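Long-range contacts in pesticidial crystal protein CRY2AA (Bacillus thuringiensis serovar kurstaki, PDB 1I5P), which binds midgut epithelial cells of dipteran and lepidopteran insect larvae and promotes their colloid-osmotic lysis as a crystal-forming bacterial toxin: residues 144-149 with 196-201; 304-309 with 443-448; 373-378 with 415-420; 545-550 with 590-595. All coordinates share one frame; numbering follows the deposited sequence.

Interaction 1. Residues 144-149 with 196-201; sequences LSITSS and DEWGIS
Ile146, in the first turn of helix 145-160, packs against Trp198 at the end of the short helix 195-198, the two side chains crossing at about a right angle. Its CG2 branch, anti to the backbone N, does the closest work: CG2 lies 3.4 Å from Trp198 O and 3.7 Å from Trp198 CB. From the other branch, Ile146 CD1 reaches the root of the indole obliquely, 4.0 Å from Trp198 CG. Phe134 and Val131 of helix 107-135 extend this buried apolar side, touching Ile146 and Trp198 respectively. Gly199, at a positive phi of 79°, ends the short helix in a Schellman motif.

The other side is looser and wetter. Thr147 OG1 stands 3.7 Å from Ile200 CD1. One water is hydrogen-bonded to Thr147 OG1 at 2.9 Å and accepts from the backbone N of Ser201, the N-cap residue of helix 202-232, at 3.1 Å. A second donates to Trp198 O at 2.7 Å and takes a weak bond from Thr147 N. Within the helical bundle of the N-terminal domain, the start of helix 145-160 thus meets the turn joining helices 195-198 and 202-232 by apolar side-chain packing, while the polar links between the segments run through two waters.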
loop_
_atom_site.group_PDB
_atom_site.type_symbol
_atom_site.label_atom_id
_atom_site.label_comp_id
_atom_site.label_asym_id
_atom_site.label_seq_id
_atom_site.Cartn_x
_atom_site.Cartn_y
_atom_site.Cartn_z
ATOM N N LEU A 144 42.166 10.091 0.508
ATOM C CA LEU A 144 41.095 10.045 1.502
ATOM C C LEU A 144 39.892 10.818 0.956
ATOM O O LEU A 144 39.054 11.333 1.702
ATOM C CB LEU A 144 41.581 10.660 2.820
ATOM C CG LEU A 144 41.548 9.805 4.096
ATOM C CD1 LEU A 144 41.817 8.334 3.785
ATOM C CD2 LEU A 144 42.584 10.352 5.073
ATOM N N SER A 145 39.824 10.876 -0.368
ATOM C CA SER A 145 38.776 11.581 -1.077
ATOM C C SER A 145 37.376 11.007 -0.938
ATOM O O SER A 145 36.467 11.460 -1.628
ATOM C CB SER A 145 39.134 11.684 -2.564
ATOM O OG SER A 145 40.264 12.520 -2.770
ATOM N N ILE A 146 37.174 10.012 -0.080
ATOM C CA ILE A 146 35.816 9.497 0.061
ATOM C C ILE A 146 34.962 10.621 0.626
ATOM O O ILE A 146 33.919 10.960 0.070
ATOM C CB ILE A 146 35.734 8.264 0.982
ATOM C CG1 ILE A 146 36.076 7.007 0.173
ATOM C CG2 ILE A 146 34.341 8.159 1.589
ATOM C CD1 ILE A 146 35.562 5.708 0.777
ATOM N N THR A 147 35.413 11.199 1.735
ATOM C CA THR A 147 34.697 12.310 2.349
ATOM C C THR A 147 34.553 13.403 1.292
ATOM O O THR A 147 33.546 14.109 1.235
ATOM C CB THR A 147 35.474 12.875 3.562
ATOM O OG1 THR A 147 35.417 11.936 4.645
ATOM C CG2 THR A 147 34.878 14.206 4.011
ATOM N N SER A 148 35.578 13.521 0.454
ATOM C CA SER A 148 35.594 14.507 -0.619
ATOM C C SER A 148 34.586 14.143 -1.709
ATOM O O SER A 148 33.951 15.016 -2.300
ATOM C CB SER A 148 36.998 14.595 -1.219
ATOM O OG SER A 148 36.983 15.321 -2.433
ATOM N N SER A 149 34.447 12.849 -1.973
ATOM C CA SER A 149 33.512 12.373 -2.982
ATOM C C SER A 149 32.090 12.522 -2.450
ATOM O O SER A 149 31.151 12.750 -3.212
ATOM C CB SER A 149 33.785 10.904 -3.314
ATOM O OG SER A 149 35.094 10.724 -3.829
ATOM N N ASP A 196 32.227 4.358 9.414
ATOM C CA ASP A 196 33.528 3.844 9.821
ATOM C C ASP A 196 34.277 3.227 8.645
ATOM O O ASP A 196 35.457 3.504 8.439
ATOM C CB ASP A 196 33.354 2.810 10.936
ATOM C CG ASP A 196 32.821 3.425 12.220
ATOM O OD1 ASP A 196 32.358 2.665 13.097
ATOM O OD2 ASP A 196 32.871 4.667 12.354
ATOM N N GLU A 197 33.584 2.402 7.869
ATOM C CA GLU A 197 34.181 1.742 6.709
ATOM C C GLU A 197 34.714 2.721 5.659
ATOM O O GLU A 197 35.698 2.433 4.979
ATOM C CB GLU A 197 33.159 0.811 6.037
ATOM C CG GLU A 197 32.731 -0.429 6.828
ATOM C CD GLU A 197 31.741 -0.137 7.956
ATOM O OE1 GLU A 197 31.152 0.964 7.985
ATOM O OE2 GLU A 197 31.540 -1.028 8.813
ATOM N N TRP A 198 34.072 3.877 5.523
ATOM C CA TRP A 198 34.498 4.850 4.522
ATOM C C TRP A 198 35.433 5.933 5.045
ATOM O O TRP A 198 35.884 6.788 4.285
ATOM C CB TRP A 198 33.272 5.502 3.874
ATOM C CG TRP A 198 32.456 4.554 3.037
ATOM C CD1 TRP A 198 32.713 3.231 2.803
ATOM C CD2 TRP A 198 31.260 4.864 2.313
ATOM N NE1 TRP A 198 31.752 2.700 1.977
ATOM C CE2 TRP A 198 30.848 3.681 1.660
ATOM C CE3 TRP A 198 30.496 6.029 2.154
ATOM C CZ2 TRP A 198 29.704 3.629 0.858
ATOM C CZ3 TRP A 198 29.356 5.976 1.355
ATOM C CH2 TRP A 198 28.973 4.783 0.718
ATOM N N GLY A 199 35.725 5.892 6.341
ATOM C CA GLY A 199 36.609 6.882 6.926
ATOM C C GLY A 199 35.923 8.205 7.209
ATOM O O GLY A 199 36.575 9.240 7.309
ATOM N N ILE A 200 34.601 8.172 7.342
ATOM C CA ILE A 200 33.817 9.372 7.613
ATOM C C ILE A 200 34.076 9.878 9.028
ATOM O O ILE A 200 34.119 9.091 9.972
ATOM C CB ILE A 200 32.302 9.082 7.442
ATOM C CG1 ILE A 200 32.013 8.689 5.988
ATOM C CG2 ILE A 200 31.480 10.292 7.856
ATOM C CD1 ILE A 200 32.436 9.731 4.963
ATOM N N SER A 201 34.248 11.189 9.173
ATOM C CA SER A 201 34.499 11.780 10.485
ATOM C C SER A 201 33.233 11.792 11.325
ATOM O O SER A 201 32.127 11.638 10.812
ATOM C CB SER A 201 35.012 13.215 10.347
ATOM O OG SER A 201 33.962 14.098 9.982
HETATM O O HOH W 1 34.138 13.263 6.900
HETATM O O HOH W 2 37.311 8.984 3.563
#

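Interaction 2. Residues 304-309 with 443-448; sequences SNYILS and HYNQIR
Asn305 and Tyr444 meet with the phenol oxygen poised over the flat of the amide: Tyr444 OH is 3.1 Å from Asn305 CG, almost straight above it, and the ring and amide planes are 50° apart. Tyr444 CG is anti to the backbone N (chi1 -169°), which carries the ring out to Asn305. Approach from above the amide is wrong for a hydrogen bond, and although Tyr444 OH lies 3.3 Å from Asn305 ND2, the angle is poor. Beside it, the amide end of Asn445 comes within 2.8 Å (modelled OD1) of Asn305 OD1 and also reaches the edge of the Tyr306 ring.

The clear hydrogen bonds of Asn305 ND2 and Tyr444 OH go to a further piece of chain, to Ala501 O and Ile499 O, while backbone bonds tie Asn305 to Met483 and Tyr444 to Thr510. Behind Tyr444, the turn 443-446 is braced internally. His443 N donates to Gln446 OE1 at 3.1 Å with an angle of 154°; His443 ND1 makes a more bent bond to Tyr444 O at 2.8 Å, the donor standing above the carbonyl plane; and Gln446 N returns a backbone bond to His443 O at 3.0 Å.

Both segments belong to the middle domain, whereas Ile499, Ala501 and Thr510 belong to the C-terminal domain. The chemistry implies a domain junction: Asn305 ND2 and Tyr444 OH, packed together, each bond to a backbone oxygen across it.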
loop_
_atom_site.group_PDB
_atom_site.type_symbol
_atom_site.label_atom_id
_atom_site.label_comp_id
_atom_site.label_asym_id
_atom_site.label_seq_id
_atom_site.Cartn_x
_atom_site.Cartn_y
_atom_site.Cartn_z
ATOM N N SER A 304 -11.131 -4.884 7.369
ATOM C CA SER A 304 -9.791 -5.117 6.831
ATOM C C SER A 304 -8.942 -5.977 7.756
ATOM O O SER A 304 -7.958 -6.568 7.322
ATOM C CB SER A 304 -9.060 -3.790 6.600
ATOM O OG SER A 304 -9.334 -3.267 5.310
ATOM N N ASN A 305 -9.319 -6.037 9.030
ATOM C CA ASN A 305 -8.566 -6.820 9.999
ATOM C C ASN A 305 -8.994 -8.286 10.017
ATOM O O ASN A 305 -8.394 -9.111 10.705
ATOM C CB ASN A 305 -8.702 -6.204 11.393
ATOM C CG ASN A 305 -10.137 -6.140 11.871
ATOM O OD1 ASN A 305 -11.041 -5.784 11.120
ATOM N ND2 ASN A 305 -10.351 -6.475 13.139
ATOM N N TYR A 306 -10.027 -8.613 9.246
ATOM C CA TYR A 306 -10.503 -9.988 9.167
ATOM C C TYR A 306 -9.905 -10.700 7.958
ATOM O O TYR A 306 -9.307 -10.064 7.083
ATOM C CB TYR A 306 -12.032 -10.024 9.082
ATOM C CG TYR A 306 -12.707 -9.764 10.408
ATOM C CD1 TYR A 306 -12.937 -8.465 10.852
ATOM C CD2 TYR A 306 -13.053 -10.821 11.252
ATOM C CE1 TYR A 306 -13.490 -8.219 12.108
ATOM C CE2 TYR A 306 -13.604 -10.589 12.507
ATOM C CZ TYR A 306 -13.820 -9.291 12.930
ATOM O OH TYR A 306 -14.350 -9.083 14.180
ATOM N N ILE A 307 -10.062 -12.020 7.919
ATOM C CA ILE A 307 -9.536 -12.816 6.817
ATOM C C ILE A 307 -10.621 -13.083 5.780
ATOM O O ILE A 307 -11.580 -13.817 6.031
ATOM C CB ILE A 307 -8.942 -14.139 7.333
ATOM C CG1 ILE A 307 -7.747 -13.822 8.246
ATOM C CG2 ILE A 307 -8.521 -15.027 6.170
ATOM C CD1 ILE A 307 -7.085 -15.032 8.860
ATOM N N LEU A 308 -10.457 -12.458 4.617
ATOM C CA LEU A 308 -11.396 -12.567 3.500
ATOM C C LEU A 308 -11.648 -14.007 3.089
ATOM O O LEU A 308 -10.715 -14.751 2.782
ATOM C CB LEU A 308 -10.861 -11.777 2.301
ATOM C CG LEU A 308 -11.698 -11.744 1.018
ATOM C CD1 LEU A 308 -13.033 -11.067 1.297
ATOM C CD2 LEU A 308 -10.938 -10.991 -0.079
ATOM N N SER A 309 -12.920 -14.383 3.061
ATOM C CA SER A 309 -13.313 -15.735 2.695
ATOM C C SER A 309 -13.940 -15.771 1.307
ATOM O O SER A 309 -13.625 -16.640 0.494
ATOM C CB SER A 309 -14.312 -16.280 3.716
ATOM O OG SER A 309 -14.731 -17.581 3.354
ATOM N N HIS A 443 -17.121 4.365 10.247
ATOM C CA HIS A 443 -16.129 4.242 11.304
ATOM C C HIS A 443 -15.509 2.861 11.169
ATOM O O HIS A 443 -15.889 2.095 10.274
ATOM C CB HIS A 443 -16.764 4.434 12.693
ATOM C CG HIS A 443 -17.804 3.416 13.048
ATOM N ND1 HIS A 443 -17.493 2.112 13.367
ATOM C CD2 HIS A 443 -19.149 3.521 13.164
ATOM C CE1 HIS A 443 -18.601 1.458 13.667
ATOM N NE2 HIS A 443 -19.621 2.290 13.551
ATOM N N TYR A 444 -14.554 2.541 12.038
ATOM C CA TYR A 444 -13.873 1.252 11.994
ATOM C C TYR A 444 -14.865 0.085 11.968
ATOM O O TYR A 444 -15.711 -0.049 12.855
ATOM C CB TYR A 444 -12.942 1.114 13.199
ATOM C CG TYR A 444 -11.994 -0.061 13.113
ATOM C CD1 TYR A 444 -10.856 -0.009 12.301
ATOM C CD2 TYR A 444 -12.233 -1.227 13.843
ATOM C CE1 TYR A 444 -9.975 -1.093 12.221
ATOM C CE2 TYR A 444 -11.363 -2.317 13.772
ATOM C CZ TYR A 444 -10.233 -2.239 12.959
ATOM O OH TYR A 444 -9.369 -3.304 12.898
ATOM N N ASN A 445 -14.752 -0.752 10.938
ATOM C CA ASN A 445 -15.616 -1.915 10.770
ATOM C C ASN A 445 -17.103 -1.631 10.912
ATOM O O ASN A 445 -17.860 -2.488 11.364
ATOM C CB ASN A 445 -15.219 -3.024 11.753
ATOM C CG ASN A 445 -13.917 -3.697 11.375
ATOM O OD1 ASN A 445 -13.439 -4.593 12.074
ATOM N ND2 ASN A 445 -13.337 -3.272 10.259
ATOM N N GLN A 446 -17.529 -0.436 10.533
ATOM C CA GLN A 446 -18.942 -0.125 10.618
ATOM C C GLN A 446 -19.688 -0.921 9.570
ATOM O O GLN A 446 -19.272 -0.984 8.413
ATOM C CB GLN A 446 -19.200 1.363 10.389
ATOM C CG GLN A 446 -20.668 1.686 10.122
ATOM C CD GLN A 446 -20.990 3.151 10.313
ATOM O OE1 GLN A 446 -20.165 4.024 10.036
ATOM N NE2 GLN A 446 -22.203 3.431 10.773
ATOM N N ILE A 447 -20.786 -1.540 9.981
ATOM C CA ILE A 447 -21.596 -2.313 9.061
ATOM C C ILE A 447 -22.801 -1.464 8.679
ATOM O O ILE A 447 -23.736 -1.305 9.461
ATOM C CB ILE A 447 -22.073 -3.631 9.698
ATOM C CG1 ILE A 447 -20.862 -4.475 10.112
ATOM C CG2 ILE A 447 -22.951 -4.392 8.719
ATOM C CD1 ILE A 447 -19.936 -4.854 8.959
ATOM N N ARG A 448 -22.758 -0.898 7.479
ATOM C CA ARG A 448 -23.852 -0.064 6.993
ATOM C C ARG A 448 -24.197 -0.505 5.575
ATOM O O ARG A 448 -23.303 -0.796 4.777
ATOM C CB ARG A 448 -23.438 1.413 6.985
ATOM C CG ARG A 448 -24.610 2.388 6.968
ATOM C CD ARG A 448 -24.240 3.731 6.329
ATOM N NE ARG A 448 -23.235 4.491 7.076
ATOM C CZ ARG A 448 -22.620 5.575 6.602
ATOM N NH1 ARG A 448 -22.906 6.019 5.385
ATOM N NH2 ARG A 448 -21.722 6.216 7.338
#

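Interaction 3. Residues 373-378 with 415-420; sequences FVRSWL and SNYFPD
Ser376 and Asn416 form an antiparallel hydrogen-bonded pair, with Ser376 N donating to Asn416 O at 3.1 Å and Asn416 N to Ser376 O at 2.6 Å. This joins 415-416 to 373-377 as an outermost strand of a four-stranded sheet in the middle domain; on the far side of 373-377, Val374 and Arg375 both face Gln399 in a classic beta bulge.

Arg375 runs out extended and then bends at chi3 (-67°), which brings its guanidinium flat onto the Tyr417 ring, centres 4.4 Å apart and planes at 22°. In the guanidinium plane, NH1 of Arg375 donates to Ser415 OG at 2.7 Å. The CB of that serine covers one face of the Trp377 indole, a CH-pi contact of 3.7 Å from Ser415 CB to the centroid of the five-membered ring. On the other sheet face, Asn416 ND2 donates to Ser376 OG at 3.1 Å, and Ser376 OG also bonds to Ser466 OG. A water accepts from both Leu378 N and Asn416 ND2.

Arg375 NH1 has a second partner, a salt bridge to Asp45, and Trp41 NE1 bonds to Tyr417 O. The stacked guanidinium is thus fixed by its face and its edge together; its charge is probably partly balanced by Asp45, and that salt bridge ties the sheet edge to the N-terminal part of the chain.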
loop_
_atom_site.group_PDB
_atom_site.type_symbol
_atom_site.label_atom_id
_atom_site.label_comp_id
_atom_site.label_asym_id
_atom_site.label_seq_id
_atom_site.Cartn_x
_atom_site.Cartn_y
_atom_site.Cartn_z
ATOM N N PHE A 373 -7.287 -14.841 -2.692
ATOM C CA PHE A 373 -7.626 -14.249 -3.978
ATOM C C PHE A 373 -6.469 -13.322 -4.340
ATOM O O PHE A 373 -5.878 -12.700 -3.452
ATOM C CB PHE A 373 -8.913 -13.429 -3.860
ATOM C CG PHE A 373 -10.158 -14.259 -3.737
ATOM C CD1 PHE A 373 -10.925 -14.214 -2.581
ATOM C CD2 PHE A 373 -10.582 -15.065 -4.793
ATOM C CE1 PHE A 373 -12.098 -14.956 -2.475
ATOM C CE2 PHE A 373 -11.751 -15.811 -4.699
ATOM C CZ PHE A 373 -12.512 -15.758 -3.540
ATOM N N VAL A 374 -6.134 -13.232 -5.626
ATOM C CA VAL A 374 -5.055 -12.347 -6.067
ATOM C C VAL A 374 -5.424 -11.552 -7.320
ATOM O O VAL A 374 -4.851 -10.487 -7.581
ATOM C CB VAL A 374 -3.735 -13.137 -6.338
ATOM C CG1 VAL A 374 -3.168 -13.662 -5.028
ATOM C CG2 VAL A 374 -3.982 -14.296 -7.305
ATOM N N ARG A 375 -6.398 -12.047 -8.076
ATOM C CA ARG A 375 -6.791 -11.384 -9.311
ATOM C C ARG A 375 -8.306 -11.223 -9.423
ATOM O O ARG A 375 -9.061 -12.125 -9.050
ATOM C CB ARG A 375 -6.251 -12.197 -10.492
ATOM C CG ARG A 375 -6.385 -11.550 -11.856
ATOM C CD ARG A 375 -5.813 -12.472 -12.929
ATOM N NE ARG A 375 -4.360 -12.648 -12.840
ATOM C CZ ARG A 375 -3.471 -11.896 -13.485
ATOM N NH1 ARG A 375 -3.885 -10.906 -14.266
ATOM N NH2 ARG A 375 -2.168 -12.153 -13.380
ATOM N N SER A 376 -8.750 -10.073 -9.932
ATOM C CA SER A 376 -10.182 -9.815 -10.096
ATOM C C SER A 376 -10.528 -9.221 -11.466
ATOM O O SER A 376 -9.685 -8.607 -12.117
ATOM C CB SER A 376 -10.669 -8.856 -9.013
ATOM O OG SER A 376 -10.073 -7.576 -9.173
ATOM N N TRP A 377 -11.772 -9.431 -11.889
ATOM C CA TRP A 377 -12.314 -8.896 -13.143
ATOM C C TRP A 377 -13.555 -8.126 -12.697
ATOM O O TRP A 377 -14.497 -8.713 -12.169
ATOM C CB TRP A 377 -12.715 -10.023 -14.096
ATOM C CG TRP A 377 -11.550 -10.766 -14.672
ATOM C CD1 TRP A 377 -10.954 -10.548 -15.879
ATOM C CD2 TRP A 377 -10.833 -11.840 -14.056
ATOM N NE1 TRP A 377 -9.910 -11.422 -16.057
ATOM C CE2 TRP A 377 -9.811 -12.223 -14.953
ATOM C CE3 TRP A 377 -10.951 -12.512 -12.832
ATOM C CZ2 TRP A 377 -8.912 -13.257 -14.663
ATOM C CZ3 TRP A 377 -10.059 -13.539 -12.544
ATOM C CH2 TRP A 377 -9.051 -13.900 -13.458
ATOM N N LEU A 378 -13.559 -6.815 -12.912
ATOM C CA LEU A 378 -14.668 -5.986 -12.466
ATOM C C LEU A 378 -15.329 -5.142 -13.549
ATOM O O LEU A 378 -16.273 -4.395 -13.275
ATOM C CB LEU A 378 -14.166 -5.062 -11.360
ATOM C CG LEU A 378 -13.364 -5.749 -10.250
ATOM C CD1 LEU A 378 -12.587 -4.709 -9.448
ATOM C CD2 LEU A 378 -14.314 -6.534 -9.354
ATOM N N SER A 415 -8.108 -7.349 -15.995
ATOM C CA SER A 415 -8.076 -8.074 -14.734
ATOM C C SER A 415 -7.185 -7.222 -13.840
ATOM O O SER A 415 -6.261 -6.560 -14.320
ATOM C CB SER A 415 -7.476 -9.476 -14.896
ATOM O OG SER A 415 -6.062 -9.434 -14.900
ATOM N N ASN A 416 -7.474 -7.226 -12.545
ATOM C CA ASN A 416 -6.707 -6.439 -11.595
ATOM C C ASN A 416 -5.802 -7.347 -10.785
ATOM O O ASN A 416 -6.255 -8.289 -10.142
ATOM C CB ASN A 416 -7.668 -5.665 -10.698
ATOM C CG ASN A 416 -8.721 -4.931 -11.504
ATOM O OD1 ASN A 416 -8.414 -3.959 -12.201
ATOM N ND2 ASN A 416 -9.968 -5.401 -11.432
ATOM N N TYR A 417 -4.511 -7.045 -10.821
ATOM C CA TYR A 417 -3.521 -7.849 -10.123
ATOM C C TYR A 417 -2.188 -7.112 -10.099
ATOM O O TYR A 417 -1.864 -6.383 -11.035
ATOM C CB TYR A 417 -3.350 -9.181 -10.863
ATOM C CG TYR A 417 -2.127 -9.967 -10.461
ATOM C CD1 TYR A 417 -2.128 -10.744 -9.306
ATOM C CD2 TYR A 417 -0.947 -9.903 -11.214
ATOM C CE1 TYR A 417 -0.995 -11.436 -8.901
ATOM C CE2 TYR A 417 0.197 -10.592 -10.816
ATOM C CZ TYR A 417 0.165 -11.353 -9.657
ATOM O OH TYR A 417 1.300 -12.003 -9.232
ATOM N N PHE A 418 -1.428 -7.291 -9.024
ATOM C CA PHE A 418 -0.110 -6.673 -8.897
ATOM C C PHE A 418 0.815 -7.693 -8.237
ATOM O O PHE A 418 0.429 -8.329 -7.258
ATOM C CB PHE A 418 -0.176 -5.399 -8.043
ATOM C CG PHE A 418 -1.202 -4.403 -8.511
ATOM C CD1 PHE A 418 -2.512 -4.459 -8.040
ATOM C CD2 PHE A 418 -0.863 -3.416 -9.435
ATOM C CE1 PHE A 418 -3.476 -3.542 -8.478
ATOM C CE2 PHE A 418 -1.812 -2.496 -9.883
ATOM C CZ PHE A 418 -3.124 -2.560 -9.404
ATOM N N PRO A 419 2.046 -7.855 -8.758
ATOM C CA PRO A 419 3.017 -8.809 -8.206
ATOM C C PRO A 419 3.176 -8.648 -6.707
ATOM O O PRO A 419 3.285 -7.525 -6.215
ATOM C CB PRO A 419 4.302 -8.471 -8.968
ATOM C CG PRO A 419 3.772 -8.055 -10.303
ATOM C CD PRO A 419 2.638 -7.127 -9.896
ATOM N N ASP A 420 3.174 -9.771 -5.991
ATOM C CA ASP A 420 3.313 -9.788 -4.529
ATOM C C ASP A 420 2.166 -9.122 -3.771
ATOM O O ASP A 420 2.237 -8.927 -2.554
ATOM C CB ASP A 420 4.647 -9.163 -4.117
ATOM C CG ASP A 420 5.844 -9.965 -4.616
ATOM O OD1 ASP A 420 5.938 -11.170 -4.290
ATOM O OD2 ASP A 420 6.687 -9.388 -5.334
HETATM O O HOH W 3 -3.053 -8.660 -6.593
HETATM O O HOH W 4 -11.594 -5.062 -13.849
#

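Interaction 4. Residues 545-550 with 590-595; sequences LYLRVS and INIGNI
Ile592 leans over the neighbouring strand between Leu545 and Leu547, and its side chain traces the contact. CB lies 3.4 Å from the carbonyl oxygen of Leu545, the same oxygen that accepts the hydrogen bond from Ile592 N at 2.8 Å. From there the chain forks. CG2 meets Leu545 CD2 at 4.2 Å, while CG1, anti to the carbonyl carbon (chi1 -56°), swings to Leu547 CG at 3.6 Å. The tip, CD1 of Ile592, ends 3.9 Å from Leu547 CD1. Farther along the strand, Val549 CG2 touches Ile590 CG1 at 3.9 Å, the two side chains crossing at about a right angle.

A beta bulge accompanies this lean. Strands 545-550 and 590-595 are antiparallel, their directions 151° apart, with Leu547 and Ile590 exchanging two hydrogen bonds. At Leu545 the register slips by one: Leu545 N donates to Gly593 O at 2.8 Å, nearly straight at 177°, while its O serves Ile592. Ile592 and Gly593 thus both face Leu545, the classic form of the bulge, and Gly593 takes backbone angles at which a CB would collide with the preceding carbonyl oxygen.

Tyr546 and Asn591 pair on the other face, where Tyr546 CE2 rests 3.9 Å from Asn591 CB. Leu545, Leu547 and Ile592 instead meet Val559, Ile557 and Tyr566 of strands 555-561 and 564-571, which belong to the facing sheet of the C-terminal jelly roll. The chemistry is divided accordingly: backbone bonds hold the two strands together, and aliphatic side chains join their sheet to the opposite layer.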
loop_
_atom_site.group_PDB
_atom_site.type_symbol
_atom_site.label_atom_id
_atom_site.label_comp_id
_atom_site.label_asym_id
_atom_site.label_seq_id
_atom_site.Cartn_x
_atom_site.Cartn_y
_atom_site.Cartn_z
ATOM N N LEU A 545 9.909 -1.999 21.256
ATOM C CA LEU A 545 8.658 -1.657 20.616
ATOM C C LEU A 545 8.583 -0.160 20.394
ATOM O O LEU A 545 8.742 0.629 21.333
ATOM C CB LEU A 545 7.470 -2.104 21.471
ATOM C CG LEU A 545 6.078 -1.689 20.986
ATOM C CD1 LEU A 545 5.760 -2.373 19.660
ATOM C CD2 LEU A 545 5.044 -2.068 22.040
ATOM N N TYR A 546 8.357 0.224 19.142
ATOM C CA TYR A 546 8.224 1.621 18.770
ATOM C C TYR A 546 6.827 1.824 18.212
ATOM O O TYR A 546 6.354 1.039 17.391
ATOM C CB TYR A 546 9.237 2.010 17.685
ATOM C CG TYR A 546 10.674 2.126 18.141
ATOM C CD1 TYR A 546 11.485 0.999 18.234
ATOM C CD2 TYR A 546 11.225 3.368 18.475
ATOM C CE1 TYR A 546 12.815 1.096 18.647
ATOM C CE2 TYR A 546 12.554 3.477 18.892
ATOM C CZ TYR A 546 13.343 2.338 18.974
ATOM O OH TYR A 546 14.650 2.444 19.393
ATOM N N LEU A 547 6.154 2.869 18.667
ATOM C CA LEU A 547 4.831 3.166 18.149
ATOM C C LEU A 547 4.931 4.467 17.384
ATOM O O LEU A 547 5.337 5.490 17.938
ATOM C CB LEU A 547 3.800 3.303 19.276
ATOM C CG LEU A 547 3.485 2.035 20.083
ATOM C CD1 LEU A 547 2.317 2.307 21.014
ATOM C CD2 LEU A 547 3.147 0.883 19.148
ATOM N N ARG A 548 4.608 4.410 16.096
ATOM C CA ARG A 548 4.619 5.605 15.269
ATOM C C ARG A 548 3.237 6.203 15.465
ATOM O O ARG A 548 2.227 5.576 15.145
ATOM C CB ARG A 548 4.856 5.264 13.792
ATOM C CG ARG A 548 4.726 6.470 12.866
ATOM C CD ARG A 548 5.422 6.260 11.524
ATOM N NE ARG A 548 6.877 6.235 11.655
ATOM C CZ ARG A 548 7.726 6.206 10.630
ATOM N NH1 ARG A 548 7.270 6.201 9.385
ATOM N NH2 ARG A 548 9.035 6.186 10.849
ATOM N N VAL A 549 3.192 7.411 16.013
ATOM C CA VAL A 549 1.917 8.052 16.279
ATOM C C VAL A 549 1.943 9.542 16.012
ATOM O O VAL A 549 3.007 10.155 15.886
ATOM C CB VAL A 549 1.494 7.859 17.758
ATOM C CG1 VAL A 549 1.756 6.426 18.202
ATOM C CG2 VAL A 549 2.257 8.843 18.649
ATOM N N SER A 550 0.749 10.118 15.943
ATOM C CA SER A 550 0.595 11.549 15.744
ATOM C C SER A 550 -0.399 12.014 16.798
ATOM O O SER A 550 -1.458 11.410 16.968
ATOM C CB SER A 550 0.054 11.858 14.348
ATOM O OG SER A 550 -0.120 13.257 14.184
ATOM N N ILE A 590 7.594 6.660 19.119
ATOM C CA ILE A 590 7.699 6.570 20.565
ATOM C C ILE A 590 8.302 5.241 20.989
ATOM O O ILE A 590 7.770 4.174 20.667
ATOM C CB ILE A 590 6.325 6.681 21.245
ATOM C CG1 ILE A 590 5.490 7.794 20.603
ATOM C CG2 ILE A 590 6.521 6.923 22.735
ATOM C CD1 ILE A 590 6.095 9.188 20.718
ATOM N N ASN A 591 9.416 5.308 21.709
ATOM C CA ASN A 591 10.078 4.104 22.197
ATOM C C ASN A 591 9.319 3.660 23.447
ATOM O O ASN A 591 9.414 4.285 24.504
ATOM C CB ASN A 591 11.546 4.409 22.522
ATOM C CG ASN A 591 12.355 3.158 22.864
ATOM O OD1 ASN A 591 13.588 3.186 22.874
ATOM N ND2 ASN A 591 11.665 2.063 23.150
ATOM N N ILE A 592 8.543 2.590 23.310
ATOM C CA ILE A 592 7.756 2.070 24.420
ATOM C C ILE A 592 8.610 1.254 25.380
ATOM O O ILE A 592 8.474 1.365 26.594
ATOM C CB ILE A 592 6.604 1.181 23.917
ATOM C CG1 ILE A 592 5.738 1.962 22.922
ATOM C CG2 ILE A 592 5.767 0.709 25.090
ATOM C CD1 ILE A 592 5.180 3.263 23.474
ATOM N N GLY A 593 9.489 0.429 24.832
ATOM C CA GLY A 593 10.340 -0.385 25.676
ATOM C C GLY A 593 10.623 -1.751 25.087
ATOM O O GLY A 593 10.149 -2.092 23.998
ATOM N N ASN A 594 11.403 -2.536 25.819
ATOM C CA ASN A 594 11.776 -3.870 25.395
ATOM C C ASN A 594 10.660 -4.880 25.644
ATOM O O ASN A 594 10.051 -4.898 26.712
ATOM C CB ASN A 594 13.046 -4.298 26.127
ATOM C CG ASN A 594 13.448 -5.719 25.807
ATOM O OD1 ASN A 594 12.970 -6.669 26.432
ATOM N ND2 ASN A 594 14.323 -5.879 24.821
ATOM N N ILE A 595 10.387 -5.713 24.646
ATOM C CA ILE A 595 9.354 -6.720 24.766
ATOM C C ILE A 595 9.858 -8.050 24.228
ATOM O O ILE A 595 10.813 -8.095 23.451
ATOM C CB ILE A 595 8.057 -6.304 24.008
ATOM C CG1 ILE A 595 8.266 -6.362 22.494
ATOM C CG2 ILE A 595 7.636 -4.910 24.435
ATOM C CD1 ILE A 595 7.933 -7.713 21.878
#

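Overall arrangement
From the N terminus, interaction 1 comes first: after helices 145-160 and 170-193 the chain comes back, at the turn after helix 195-198, to the start of helix 145-160, closing a loop within the helical bundle. In the beta-rich middle domain, interaction 2 closes a long loop between 304-309 and 443-448. Interaction 3 is nested inside that loop, and the two touch where Leu308 and Ser309 pack on Phe373. Interaction 4 follows in series within the C-terminal sandwich; no pair of loops crosses. The two segments of each contact lie within one domain, though partners around interaction 2 reach the C-terminal domain and those around interaction 3 the N-terminal part of the chain. The centres of interactions 1 and 2 are about 52 Å apart.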